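Local atomic coordinates of cobalamin biosynthesis protein CobN (Mycobacterium tuberculosis, PDB entry 7C6O), a protein that is the large, catalytic subunit of cobaltochelatase and probably carries the site where cobalt is inserted into the corrin ring during cobalamin biosynthesis. Residues Gln652-Leu657 with Asp680-Val685. Residues are numbered along the deposited sequence; the frame is centred on the assembly and turned at random.
Sequences QQIWTL and DMLLHV
The indole of Trp655 meets the end of Met681 obliquely: the methyl CE lies 4.4 Å from Trp655 CE3, on the benzene half of the ring system. A cation-pi contact with Arg672 and the side chain of Leu669, both from the chain between the two segments, add to the surroundings of the indole. Trp655 CG lies anti to the backbone N (chi1 -172°), and the turn about chi2 puts the six-membered ring on the side of Met681, whose own thioether is folded so that CE, rather than SD, makes the approach. Helices 647-660 and 675-694 pack beside helix 624-642, which touches both, as a small helical cluster: Leu632 meets Ile654 and His636 meets Leu682. Here the backbones stay well apart, Ile654 CA and Leu682 CA being 9.2 Å from each other, and side-chain ends bridge the gap. No hydrogen bond links the two segments, and the surface buried between them is small, 138 Å² summed over both sides. Ile654 and Leu682 reach across tip to tip in two methyl pairs. Ile654 CG2, anti to the backbone N, sits 3.8 Å from Leu682 CD2, and the longer branch carries Ile654 CD1 to 4.0 Å from Leu682 CD1.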
ATOM      1  N   GLN A 652      42.654 -24.005  17.415  1.00 22.77           N
ATOM      2  CA  GLN A 652      43.491 -22.813  17.325  1.00 24.61           C
ATOM      3  C   GLN A 652      43.457 -22.220  15.923  1.00 22.05           C
ATOM      4  O   GLN A 652      43.407 -20.994  15.764  1.00 19.03           O
ATOM      5  CB  GLN A 652      44.930 -23.140  17.729  1.00 28.66           C
ATOM      6  CG  GLN A 652      45.124 -23.416  19.211  0.55 33.20           C
ATOM      7  CD  GLN A 652      46.574 -23.690  19.572  0.33 36.74           C
ATOM      8  OE1 GLN A 652      47.463 -23.621  18.723  0.70 36.77           O
ATOM      9  NE2 GLN A 652      46.818 -24.004  20.839  0.86 40.40           N
ATOM     10  N   GLN A 653      43.498 -23.073  14.894  1.00 18.17           N
ATOM     11  CA  GLN A 653      43.386 -22.584  13.521  1.00 16.18           C
ATOM     12  C   GLN A 653      42.074 -21.845  13.305  1.00 15.77           C
ATOM     13  O   GLN A 653      42.045 -20.788  12.660  1.00 15.66           O
ATOM     14  CB  GLN A 653      43.492 -23.741  12.530  1.00 21.52           C
ATOM     15  CG  GLN A 653      44.865 -24.366  12.402  1.00 23.31           C
ATOM     16  CD  GLN A 653      44.900 -25.424  11.314  1.00 29.95           C
ATOM     17  OE1 GLN A 653      44.618 -25.142  10.149  1.00 31.50           O
ATOM     18  NE2 GLN A 653      45.227 -26.654  11.694  1.00 34.14           N
ATOM     19  N   ILE A 654      40.977 -22.396  13.824  1.00 15.58           N
ATOM     20  CA  ILE A 654      39.669 -21.773  13.644  1.00 16.68           C
ATOM     21  C   ILE A 654      39.599 -20.451  14.394  1.00 17.22           C
ATOM     22  O   ILE A 654      39.090 -19.451  13.871  1.00 14.66           O
ATOM     23  CB  ILE A 654      38.556 -22.743  14.084  1.00 17.68           C
ATOM     24  CG1 ILE A 654      38.467 -23.923  13.112  1.00 19.94           C
ATOM     25  CG2 ILE A 654      37.215 -22.023  14.194  1.00 15.08           C
ATOM     26  CD1 ILE A 654      37.493 -25.007  13.544  1.00 20.27           C
ATOM     27  N   TRP A 655      40.119 -20.416  15.626  1.00 17.02           N
ATOM     28  CA  TRP A 655      40.079 -19.179  16.399  1.00 16.30           C
ATOM     29  C   TRP A 655      40.955 -18.107  15.767  1.00 14.05           C
ATOM     30  O   TRP A 655      40.581 -16.929  15.734  1.00 13.88           O
ATOM     31  CB  TRP A 655      40.506 -19.436  17.844  1.00 16.13           C
ATOM     32  CG  TRP A 655      40.294 -18.239  18.710  1.00 17.18           C
ATOM     33  CD1 TRP A 655      41.251 -17.500  19.341  1.00 22.00           C
ATOM     34  CD2 TRP A 655      39.041 -17.617  19.011  1.00 17.56           C
ATOM     35  NE1 TRP A 655      40.669 -16.463  20.029  1.00 22.56           N
ATOM     36  CE2 TRP A 655      39.313 -16.512  19.841  1.00 21.85           C
ATOM     37  CE3 TRP A 655      37.715 -17.891  18.666  1.00 22.21           C
ATOM     38  CZ2 TRP A 655      38.308 -15.683  20.328  1.00 23.19           C
ATOM     39  CZ3 TRP A 655      36.718 -17.065  19.152  1.00 25.44           C
ATOM     40  CH2 TRP A 655      37.020 -15.977  19.976  1.00 25.98           C
ATOM     41  N   THR A 656      42.127 -18.499  15.260  1.00 14.34           N
ATOM     42  CA  THR A 656      42.980 -17.559  14.542  1.00 15.15           C
ATOM     43  C   THR A 656      42.247 -16.957  13.348  1.00 15.19           C
ATOM     44  O   THR A 656      42.281 -15.741  13.133  1.00 14.66           O
ATOM     45  CB  THR A 656      44.263 -18.259  14.093  1.00 19.43           C
ATOM     46  OG1 THR A 656      45.086 -18.527  15.235  1.00 22.88           O
ATOM     47  CG2 THR A 656      45.031 -17.398  13.099  1.00 18.46           C
ATOM     48  N   LEU A 657      41.562 -17.796  12.569  1.00 12.60           N
ATOM     49  CA  LEU A 657      40.818 -17.296  11.417  1.00 10.42           C
ATOM     50  C   LEU A 657      39.684 -16.374  11.848  1.00 12.92           C
ATOM     51  O   LEU A 657      39.502 -15.291  11.281  1.00 12.95           O
ATOM     52  CB  LEU A 657      40.277 -18.464  10.591  1.00 12.04           C
ATOM     53  CG  LEU A 657      39.372 -18.083   9.415  1.00 12.96           C
ATOM     54  CD1 LEU A 657      40.066 -17.094   8.482  1.00 12.94           C
ATOM     55  CD2 LEU A 657      38.948 -19.325   8.655  1.00 14.47           C
ATOM     56  N   ASP A 680      31.003 -26.334  21.508  1.00 24.62           N
ATOM     57  CA  ASP A 680      29.637 -25.827  21.558  1.00 26.52           C
ATOM     58  C   ASP A 680      29.532 -24.485  20.847  1.00 24.12           C
ATOM     59  O   ASP A 680      28.528 -24.200  20.184  1.00 24.21           O
ATOM     60  CB  ASP A 680      29.171 -25.702  23.008  1.00 33.78           C
ATOM     61  CG  ASP A 680      27.710 -25.308  23.119  0.43 39.32           C
ATOM     62  OD1 ASP A 680      26.943 -25.583  22.172  0.53 41.36           O
ATOM     63  OD2 ASP A 680      27.330 -24.713  24.150  0.41 41.85           O
ATOM     64  N   MET A 681      30.563 -23.648  20.977  1.00 21.87           N
ATOM     65  CA  MET A 681      30.589 -22.387  20.247  1.00 22.09           C
ATOM     66  C   MET A 681      30.605 -22.618  18.742  1.00 20.54           C
ATOM     67  O   MET A 681      30.006 -21.844  17.989  1.00 20.93           O
ATOM     68  CB  MET A 681      31.802 -21.563  20.686  1.00 24.47           C
ATOM     69  CG  MET A 681      31.946 -20.217  19.997  1.00 25.67           C
ATOM     70  SD  MET A 681      32.903 -20.311  18.472  1.00 25.54           S
ATOM     71  CE  MET A 681      34.478 -20.905  19.081  1.00 24.27           C
ATOM     72  N   LEU A 682      31.270 -23.683  18.288  1.00 17.60           N
ATOM     73  CA  LEU A 682      31.325 -23.965  16.856  1.00 18.49           C
ATOM     74  C   LEU A 682      29.973 -24.399  16.313  1.00 19.12           C
ATOM     75  O   LEU A 682      29.700 -24.215  15.121  1.00 18.40           O
ATOM     76  CB  LEU A 682      32.378 -25.032  16.565  1.00 14.70           C
ATOM     77  CG  LEU A 682      33.829 -24.631  16.834  1.00 17.00           C
ATOM     78  CD1 LEU A 682      34.763 -25.758  16.432  1.00 16.61           C
ATOM     79  CD2 LEU A 682      34.189 -23.346  16.098  1.00 18.06           C
ATOM     80  N   LEU A 683      29.116 -24.981  17.157  1.00 16.96           N
ATOM     81  CA  LEU A 683      27.752 -25.258  16.725  1.00 22.94           C
ATOM     82  C   LEU A 683      27.015 -23.971  16.388  1.00 20.62           C
ATOM     83  O   LEU A 683      26.194 -23.949  15.463  1.00 22.23           O
ATOM     84  CB  LEU A 683      26.999 -26.041  17.802  1.00 25.11           C
ATOM     85  CG  LEU A 683      27.572 -27.413  18.157  1.00 29.77           C
ATOM     86  CD1 LEU A 683      26.669 -28.123  19.153  1.00 31.96           C
ATOM     87  CD2 LEU A 683      27.772 -28.259  16.909  1.00 32.58           C
ATOM     88  N   HIS A 684      27.298 -22.892  17.122  1.00 21.66           N
ATOM     89  CA  HIS A 684      26.736 -21.588  16.787  1.00 23.98           C
ATOM     90  C   HIS A 684      27.337 -21.051  15.492  1.00 19.13           C
ATOM     91  O   HIS A 684      26.625 -20.469  14.665  1.00 18.80           O
ATOM     92  CB  HIS A 684      26.969 -20.621  17.951  1.00 31.33           C
ATOM     93  CG  HIS A 684      26.728 -19.182  17.613  1.00 40.05           C
ATOM     94  ND1 HIS A 684      25.510 -18.711  17.174  1.00 43.39           N
ATOM     95  CD2 HIS A 684      27.548 -18.105  17.671  1.00 42.10           C
ATOM     96  CE1 HIS A 684      25.592 -17.408  16.965  1.00 42.85           C
ATOM     97  NE2 HIS A 684      26.819 -17.016  17.260  1.00 41.48           N
ATOM     98  N   VAL A 685      28.642 -21.247  15.297  1.00 16.15           N
ATOM     99  CA  VAL A 685      29.285 -20.842  14.049  1.00 16.20           C
ATOM    100  C   VAL A 685      28.699 -21.616  12.875  1.00 17.92           C
ATOM    101  O   VAL A 685      28.470 -21.056  11.794  1.00 16.12           O
ATOM    102  CB  VAL A 685      30.810 -21.034  14.148  1.00 17.80           C
ATOM    103  CG1 VAL A 685      31.489 -20.642  12.841  1.00 15.59           C
ATOM    104  CG2 VAL A 685      31.369 -20.228  15.305  1.00 17.29           C
TER